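Local structure of macro domain-containing protein (Thermosipho africanus, 7OMU) at residues Phe235-Val249 / His310-Trp323. The protein joins a DarT-like domain to a macro domain, which holds adenosine-5-diphosphoribose in its pocket. The protein carries 1 engineered substitution. Residues are numbered along the deposited sequence; the frame is centred on the assembly and turned at random.
Sequences FFSRMQTLTVSVNTV and HQTWFLLFPTKRHW. With APR (adenosine-5-diphosphoribose), chain C.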
loop_
_atom_site.group_PDB
_atom_site.type_symbol
_atom_site.label_atom_id
_atom_site.label_comp_id
_atom_site.label_asym_id
_atom_site.label_seq_id
_atom_site.Cartn_x
_atom_site.Cartn_y
_atom_site.Cartn_z
ATOM N N PHE A 235 -4.034 0.467 -6.654
ATOM C CA PHE A 235 -3.078 -0.633 -6.949
ATOM C C PHE A 235 -2.974 -1.574 -5.742
ATOM O O PHE A 235 -2.541 -2.733 -5.920
ATOM C CB PHE A 235 -1.737 -0.055 -7.400
ATOM C CG PHE A 235 -1.851 0.812 -8.626
ATOM C CD1 PHE A 235 -2.124 0.252 -9.863
ATOM C CD2 PHE A 235 -1.731 2.189 -8.540
ATOM C CE1 PHE A 235 -2.256 1.049 -10.992
ATOM C CE2 PHE A 235 -1.852 2.984 -9.669
ATOM C CZ PHE A 235 -2.114 2.414 -10.893
ATOM N N PHE A 236 -3.384 -1.104 -4.562
ATOM C CA PHE A 236 -3.464 -1.908 -3.313
ATOM C C PHE A 236 -4.914 -2.335 -3.051
ATOM O O PHE A 236 -5.143 -3.053 -2.062
ATOM C CB PHE A 236 -2.858 -1.145 -2.131
ATOM C CG PHE A 236 -1.351 -1.110 -2.146
ATOM C CD1 PHE A 236 -0.620 -2.261 -1.916
ATOM C CD2 PHE A 236 -0.665 0.064 -2.408
ATOM C CE1 PHE A 236 0.765 -2.238 -1.941
ATOM C CE2 PHE A 236 0.720 0.089 -2.432
ATOM C CZ PHE A 236 1.431 -1.064 -2.202
ATOM N N SER A 237 -5.867 -1.926 -3.897
ATOM C CA SER A 237 -7.185 -2.607 -4.013
ATOM C C SER A 237 -6.889 -4.045 -4.422
ATOM O O SER A 237 -5.808 -4.273 -5.006
ATOM C CB SER A 237 -8.126 -1.942 -4.995
ATOM O OG SER A 237 -8.051 -2.537 -6.282
ATOM N N ARG A 238 -7.790 -4.975 -4.131
ATOM C CA ARG A 238 -7.603 -6.386 -4.546
ATOM C C ARG A 238 -8.622 -6.709 -5.645
ATOM O O ARG A 238 -8.965 -7.901 -5.812
ATOM C CB ARG A 238 -7.640 -7.283 -3.306
ATOM C CG ARG A 238 -6.470 -7.042 -2.365
ATOM C CD ARG A 238 -6.145 -8.245 -1.500
ATOM N NE ARG A 238 -5.730 -9.411 -2.276
ATOM C CZ ARG A 238 -4.521 -9.600 -2.806
ATOM N NH1 ARG A 238 -3.568 -8.692 -2.673
ATOM N NH2 ARG A 238 -4.273 -10.708 -3.484
ATOM N N MET A 239 -9.044 -5.691 -6.404
ATOM C CA MET A 239 -9.885 -5.873 -7.616
ATOM C C MET A 239 -9.038 -6.575 -8.683
ATOM O O MET A 239 -7.810 -6.351 -8.725
ATOM C CB MET A 239 -10.405 -4.541 -8.169
ATOM C CG MET A 239 -11.313 -3.776 -7.215
ATOM S SD MET A 239 -12.797 -4.677 -6.688
ATOM C CE MET A 239 -12.311 -5.135 -5.027
ATOM N N GLN A 240 -9.682 -7.402 -9.501
ATOM C CA GLN A 240 -9.023 -8.305 -10.479
ATOM C C GLN A 240 -8.572 -7.493 -11.703
ATOM O O GLN A 240 -7.561 -7.868 -12.316
ATOM C CB GLN A 240 -9.986 -9.445 -10.815
ATOM C CG GLN A 240 -9.465 -10.412 -11.867
ATOM C CD GLN A 240 -10.046 -10.183 -13.241
ATOM O OE1 GLN A 240 -10.717 -9.186 -13.515
ATOM N NE2 GLN A 240 -9.805 -11.135 -14.125
ATOM N N THR A 241 -9.292 -6.427 -12.049
ATOM C CA THR A 241 -8.997 -5.554 -13.214
ATOM C C THR A 241 -8.849 -4.116 -12.715
ATOM O O THR A 241 -9.812 -3.584 -12.139
ATOM C CB THR A 241 -10.083 -5.683 -14.289
ATOM O OG1 THR A 241 -10.062 -7.021 -14.790
ATOM C CG2 THR A 241 -9.903 -4.711 -15.437
ATOM N N LEU A 242 -7.669 -3.531 -12.912
ATOM C CA LEU A 242 -7.374 -2.113 -12.591
ATOM C C LEU A 242 -7.448 -1.313 -13.892
ATOM O O LEU A 242 -6.749 -1.668 -14.856
ATOM C CB LEU A 242 -5.990 -2.008 -11.939
ATOM C CG LEU A 242 -5.702 -3.023 -10.830
ATOM C CD1 LEU A 242 -4.362 -2.726 -10.172
ATOM C CD2 LEU A 242 -6.815 -3.042 -9.788
ATOM N N THR A 243 -8.293 -0.291 -13.915
ATOM C CA THR A 243 -8.487 0.606 -15.075
ATOM C C THR A 243 -7.467 1.739 -14.978
ATOM O O THR A 243 -7.150 2.161 -13.862
ATOM C CB THR A 243 -9.938 1.087 -15.134
ATOM O OG1 THR A 243 -10.756 -0.054 -14.875
ATOM C CG2 THR A 243 -10.300 1.695 -16.467
ATOM N N VAL A 244 -6.945 2.177 -16.117
ATOM C CA VAL A 244 -5.850 3.178 -16.201
ATOM C C VAL A 244 -6.240 4.179 -17.284
ATOM O O VAL A 244 -6.355 3.764 -18.453
ATOM C CB VAL A 244 -4.508 2.490 -16.513
ATOM C CG1 VAL A 244 -3.387 3.497 -16.727
ATOM C CG2 VAL A 244 -4.132 1.488 -15.434
ATOM N N SER A 245 -6.465 5.437 -16.894
ATOM C CA SER A 245 -6.775 6.551 -17.824
ATOM C C SER A 245 -5.547 6.775 -18.704
ATOM O O SER A 245 -4.458 6.934 -18.136
ATOM C CB SER A 245 -7.163 7.802 -17.081
ATOM O OG SER A 245 -7.576 7.494 -15.758
ATOM N N VAL A 246 -5.726 6.735 -20.027
ATOM C CA VAL A 246 -4.651 6.940 -21.042
ATOM C C VAL A 246 -5.166 7.894 -22.127
ATOM O O VAL A 246 -6.376 8.217 -22.129
ATOM C CB VAL A 246 -4.177 5.602 -21.644
ATOM C CG1 VAL A 246 -3.548 4.708 -20.590
ATOM C CG2 VAL A 246 -5.290 4.862 -22.365
ATOM N N ASN A 247 -4.263 8.319 -23.011
ATOM C CA ASN A 247 -4.542 9.157 -24.207
ATOM C C ASN A 247 -4.381 8.274 -25.449
ATOM O O ASN A 247 -4.107 7.079 -25.272
ATOM C CB ASN A 247 -3.614 10.371 -24.253
ATOM C CG ASN A 247 -2.152 9.977 -24.220
ATOM O OD1 ASN A 247 -1.662 9.316 -25.130
ATOM N ND2 ASN A 247 -1.457 10.348 -23.158
ATOM N N THR A 248 -4.537 8.840 -26.648
ATOM C CA THR A 248 -4.350 8.137 -27.946
ATOM C C THR A 248 -3.156 8.761 -28.684
ATOM O O THR A 248 -3.338 9.232 -29.815
ATOM C CB THR A 248 -5.651 8.147 -28.758
ATOM O OG1 THR A 248 -6.736 7.982 -27.845
ATOM C CG2 THR A 248 -5.693 7.063 -29.815
ATOM N N VAL A 249 -1.975 8.742 -28.053
ATOM C CA VAL A 249 -0.660 9.127 -28.652
ATOM C C VAL A 249 0.332 7.981 -28.412
ATOM O O VAL A 249 0.835 7.404 -29.400
ATOM C CB VAL A 249 -0.132 10.447 -28.052
ATOM C CG1 VAL A 249 1.266 10.800 -28.549
ATOM C CG2 VAL A 249 -1.093 11.597 -28.293
ATOM N N HIS A 310 -3.556 -14.944 -6.927
ATOM C CA HIS A 310 -4.568 -13.975 -7.436
ATOM C C HIS A 310 -4.025 -13.309 -8.713
ATOM O O HIS A 310 -2.826 -12.934 -8.727
ATOM C CB HIS A 310 -4.920 -12.993 -6.294
ATOM C CG HIS A 310 -5.705 -11.779 -6.680
ATOM N ND1 HIS A 310 -5.234 -10.490 -6.458
ATOM C CD2 HIS A 310 -6.927 -11.642 -7.246
ATOM C CE1 HIS A 310 -6.125 -9.619 -6.883
ATOM N NE2 HIS A 310 -7.178 -10.300 -7.372
ATOM N N GLN A 311 -4.864 -13.179 -9.750
ATOM C CA GLN A 311 -4.511 -12.519 -11.041
ATOM C C GLN A 311 -4.936 -11.044 -11.011
ATOM O O GLN A 311 -5.955 -10.718 -10.365
ATOM C CB GLN A 311 -5.156 -13.246 -12.226
ATOM C CG GLN A 311 -6.641 -12.946 -12.412
ATOM C CD GLN A 311 -7.340 -13.838 -13.411
ATOM O OE1 GLN A 311 -8.567 -13.867 -13.480
ATOM N NE2 GLN A 311 -6.575 -14.576 -14.204
ATOM N N THR A 312 -4.167 -10.189 -11.688
ATOM C CA THR A 312 -4.409 -8.726 -11.794
ATOM C C THR A 312 -4.212 -8.303 -13.252
ATOM O O THR A 312 -3.060 -8.315 -13.729
ATOM C CB THR A 312 -3.512 -7.931 -10.836
ATOM O OG1 THR A 312 -3.707 -8.431 -9.514
ATOM C CG2 THR A 312 -3.809 -6.448 -10.859
ATOM N N TRP A 313 -5.317 -7.973 -13.922
ATOM C CA TRP A 313 -5.375 -7.452 -15.313
ATOM C C TRP A 313 -5.377 -5.924 -15.269
ATOM O O TRP A 313 -5.713 -5.365 -14.213
ATOM C CB TRP A 313 -6.622 -7.976 -16.037
ATOM C CG TRP A 313 -6.662 -9.458 -16.249
ATOM C CD1 TRP A 313 -5.651 -10.358 -16.063
ATOM C CD2 TRP A 313 -7.778 -10.215 -16.746
ATOM N NE1 TRP A 313 -6.065 -11.621 -16.396
ATOM C CE2 TRP A 313 -7.367 -11.564 -16.816
ATOM C CE3 TRP A 313 -9.079 -9.884 -17.135
ATOM C CZ2 TRP A 313 -8.217 -12.577 -17.254
ATOM C CZ3 TRP A 313 -9.917 -10.886 -17.571
ATOM C CH2 TRP A 313 -9.490 -12.213 -17.632
ATOM N N PHE A 314 -5.026 -5.288 -16.383
ATOM C CA PHE A 314 -5.042 -3.816 -16.561
ATOM C C PHE A 314 -5.949 -3.478 -17.742
ATOM O O PHE A 314 -5.712 -4.006 -18.838
ATOM C CB PHE A 314 -3.629 -3.279 -16.790
ATOM C CG PHE A 314 -2.783 -3.239 -15.548
ATOM C CD1 PHE A 314 -2.192 -4.389 -15.056
ATOM C CD2 PHE A 314 -2.601 -2.052 -14.861
ATOM C CE1 PHE A 314 -1.413 -4.348 -13.911
ATOM C CE2 PHE A 314 -1.824 -2.016 -13.712
ATOM C CZ PHE A 314 -1.227 -3.162 -13.238
ATOM N N LEU A 315 -6.963 -2.644 -17.502
ATOM C CA LEU A 315 -7.864 -2.101 -18.545
ATOM C C LEU A 315 -7.345 -0.716 -18.928
ATOM O O LEU A 315 -7.310 0.154 -18.052
ATOM C CB LEU A 315 -9.295 -2.032 -18.005
ATOM C CG LEU A 315 -10.352 -1.558 -19.002
ATOM C CD1 LEU A 315 -10.472 -2.531 -20.167
ATOM C CD2 LEU A 315 -11.702 -1.379 -18.325
ATOM N N LEU A 316 -6.919 -0.549 -20.179
ATOM C CA LEU A 316 -6.483 0.753 -20.743
ATOM C C LEU A 316 -7.718 1.476 -21.282
ATOM O O LEU A 316 -8.316 0.993 -22.257
ATOM C CB LEU A 316 -5.423 0.505 -21.819
ATOM C CG LEU A 316 -4.204 -0.279 -21.334
ATOM C CD1 LEU A 316 -3.274 -0.610 -22.486
ATOM C CD2 LEU A 316 -3.463 0.484 -20.245
ATOM N N PHE A 317 -8.085 2.582 -20.635
ATOM C CA PHE A 317 -9.327 3.354 -20.871
ATOM C C PHE A 317 -8.969 4.729 -21.419
ATOM O O PHE A 317 -8.607 5.622 -20.660
ATOM C CB PHE A 317 -10.101 3.470 -19.559
ATOM C CG PHE A 317 -11.517 3.955 -19.702
ATOM C CD1 PHE A 317 -11.788 5.229 -20.170
ATOM C CD2 PHE A 317 -12.579 3.136 -19.358
ATOM C CE1 PHE A 317 -13.091 5.675 -20.297
ATOM C CE2 PHE A 317 -13.884 3.585 -19.480
ATOM C CZ PHE A 317 -14.137 4.851 -19.952
ATOM N N PRO A 318 -9.062 4.959 -22.746
ATOM C CA PRO A 318 -8.758 6.271 -23.311
ATOM C C PRO A 318 -9.816 7.320 -22.933
ATOM O O PRO A 318 -10.975 7.137 -23.283
ATOM C CB PRO A 318 -8.743 6.011 -24.824
ATOM C CG PRO A 318 -9.664 4.822 -25.010
ATOM C CD PRO A 318 -9.467 3.980 -23.768
ATOM N N THR A 319 -9.390 8.377 -22.231
ATOM C CA THR A 319 -10.240 9.502 -21.752
ATOM C C THR A 319 -9.969 10.776 -22.562
ATOM O O THR A 319 -10.582 11.803 -22.224
ATOM C CB THR A 319 -9.986 9.814 -20.271
ATOM O OG1 THR A 319 -8.654 10.316 -20.150
ATOM C CG2 THR A 319 -10.160 8.618 -19.365
ATOM N N LYS A 320 -9.085 10.721 -23.568
ATOM C CA LYS A 320 -8.705 11.886 -24.416
ATOM C C LYS A 320 -7.899 11.405 -25.627
ATOM O O LYS A 320 -7.575 10.199 -25.685
ATOM C CB LYS A 320 -7.898 12.895 -23.594
ATOM C CG LYS A 320 -6.582 12.364 -23.046
ATOM C CD LYS A 320 -6.212 12.944 -21.699
ATOM C CE LYS A 320 -5.994 14.442 -21.723
ATOM N NZ LYS A 320 -5.398 14.935 -20.456
ATOM N N ARG A 321 -7.581 12.322 -26.550
ATOM C CA ARG A 321 -6.821 12.044 -27.801
ATOM C C ARG A 321 -5.331 12.344 -27.579
ATOM O O ARG A 321 -4.546 11.376 -27.531
ATOM C CB ARG A 321 -7.420 12.841 -28.963
ATOM C CG ARG A 321 -8.859 12.459 -29.273
ATOM C CD ARG A 321 -9.457 13.306 -30.380
ATOM N NE ARG A 321 -10.908 13.413 -30.258
ATOM C CZ ARG A 321 -11.784 12.487 -30.646
ATOM N NH1 ARG A 321 -11.376 11.355 -31.198
ATOM N NH2 ARG A 321 -13.079 12.701 -30.483
ATOM N N HIS A 322 -4.958 13.623 -27.454
ATOM C CA HIS A 322 -3.573 14.075 -27.144
ATOM C C HIS A 322 -3.430 14.267 -25.628
ATOM O O HIS A 322 -4.467 14.390 -24.949
ATOM C CB HIS A 322 -3.230 15.345 -27.937
ATOM C CG HIS A 322 -1.765 15.542 -28.154
ATOM N ND1 HIS A 322 -1.041 16.509 -27.484
ATOM C CD2 HIS A 322 -0.887 14.901 -28.958
ATOM C CE1 HIS A 322 0.221 16.456 -27.865
ATOM N NE2 HIS A 322 0.341 15.477 -28.770
ATOM N N TRP A 323 -2.192 14.278 -25.121
ATOM C CA TRP A 323 -1.867 14.421 -23.672
ATOM C C TRP A 323 -2.020 15.881 -23.225
ATOM O O TRP A 323 -2.113 16.104 -22.000
ATOM C CB TRP A 323 -0.471 13.861 -23.344
ATOM C CG TRP A 323 0.694 14.538 -24.003
ATOM C CD1 TRP A 323 1.198 14.279 -25.245
ATOM C CD2 TRP A 323 1.545 15.550 -23.431
ATOM N NE1 TRP A 323 2.285 15.073 -25.496
ATOM C CE2 TRP A 323 2.523 15.863 -24.402
ATOM C CE3 TRP A 323 1.575 16.227 -22.204
ATOM C CZ2 TRP A 323 3.511 16.823 -24.180
ATOM C CZ3 TRP A 323 2.553 17.175 -21.987
ATOM C CH2 TRP A 323 3.507 17.467 -22.963
HETATM N N1 APR C . -5.592 5.530 -6.592
HETATM C C2 APR C . -6.728 6.177 -6.890
HETATM N N3 APR C . -6.904 7.299 -7.586
HETATM C C4 APR C . -5.723 7.781 -8.008
HETATM C C5 APR C . -4.476 7.236 -7.781
HETATM C C6 APR C . -4.419 6.045 -7.031
HETATM N N6 APR C . -3.289 5.407 -6.732
HETATM N N7 APR C . -3.494 8.019 -8.378
HETATM C C8 APR C . -4.152 9.004 -8.945
HETATM N N9 APR C . -5.514 8.913 -8.749
HETATM C "C1'" APR C . -6.557 9.823 -9.228
HETATM C "C2'" APR C . -6.106 11.276 -9.361
HETATM O "O2'" APR C . -6.379 12.001 -8.181
HETATM C "C3'" APR C . -6.908 11.792 -10.564
HETATM O "O3'" APR C . -7.928 12.690 -10.147
HETATM O "O4'" APR C . -6.938 9.407 -10.516
HETATM C "C4'" APR C . -7.496 10.536 -11.232
HETATM C "C5'" APR C . -7.223 10.379 -12.712
HETATM O "O5'" APR C . -5.786 10.290 -12.958
HETATM P PA APR C . -5.103 10.946 -14.264
HETATM O O1A APR C . -3.946 10.103 -14.691
HETATM O O2A APR C . -4.841 12.396 -14.014
HETATM O O3A APR C . -6.262 10.805 -15.371
HETATM P PB APR C . -6.897 11.783 -16.481
HETATM O O1B APR C . -7.384 13.016 -15.795
HETATM O O2B APR C . -7.877 11.008 -17.299
HETATM O O5D APR C . -5.608 12.139 -17.379
HETATM C C5D APR C . -5.192 11.240 -18.447
HETATM O O4D APR C . -2.846 11.663 -18.067
HETATM O O1D APR C . -2.681 9.573 -17.108
HETATM C C1D APR C . -2.227 10.371 -18.139
HETATM O O2D APR C . -1.572 9.215 -20.241
HETATM C C2D APR C . -2.638 9.765 -19.491
HETATM O O3D APR C . -2.444 11.691 -20.997
HETATM C C3D APR C . -3.342 10.907 -20.224
HETATM C C4D APR C . -3.896 11.726 -19.053
#
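Over one face of the Trp313 indole sits Gln240 NE2, 3.2 Å above the ring plane and offset toward the rim, with amide and ring planes 54° apart; Gln311 OE1 lies above the same face, also near the rim. The same NE2 donates to Gln311 OE1 at 3.1 Å, while Gln240 OE1 accepts from Thr241 OG1 and, weakly, from Lys349 N. The chain of Gln240 leaves with CG anti to the backbone N (chi1 177°) and then bends, which carries the amide across to the indole. Phe314 instead receives its neighbours at the edge: Val244 CG2 lies in its ring plane, 3.9 Å from CD2, and Phe235 CE1 approaches CE2. The two rings leave strand 313-318 on opposite faces of the macro domain's mixed sheet, where this strand pairs in parallel with 241-246; 351-354 flanks the latter and 286-288 the former. Backbone hydrogen bonds run from the Trp313 N to Gln240 O pair at one end to the Thr319 N to Val246 O pair at the other. Past the strand end Asn247 ND2 donates to adenosine-5-diphosphoribose O3D at 2.7 Å, nearly straight at 170°. Asn247 OD1 accepts from Val249 N in an Asx turn, and ND2 bonding to Val251 O probably helps fix the amide's rotation. Beside it, Thr248 OG1 reaches Lys320 O, in the carbonyl plane on a lone pair.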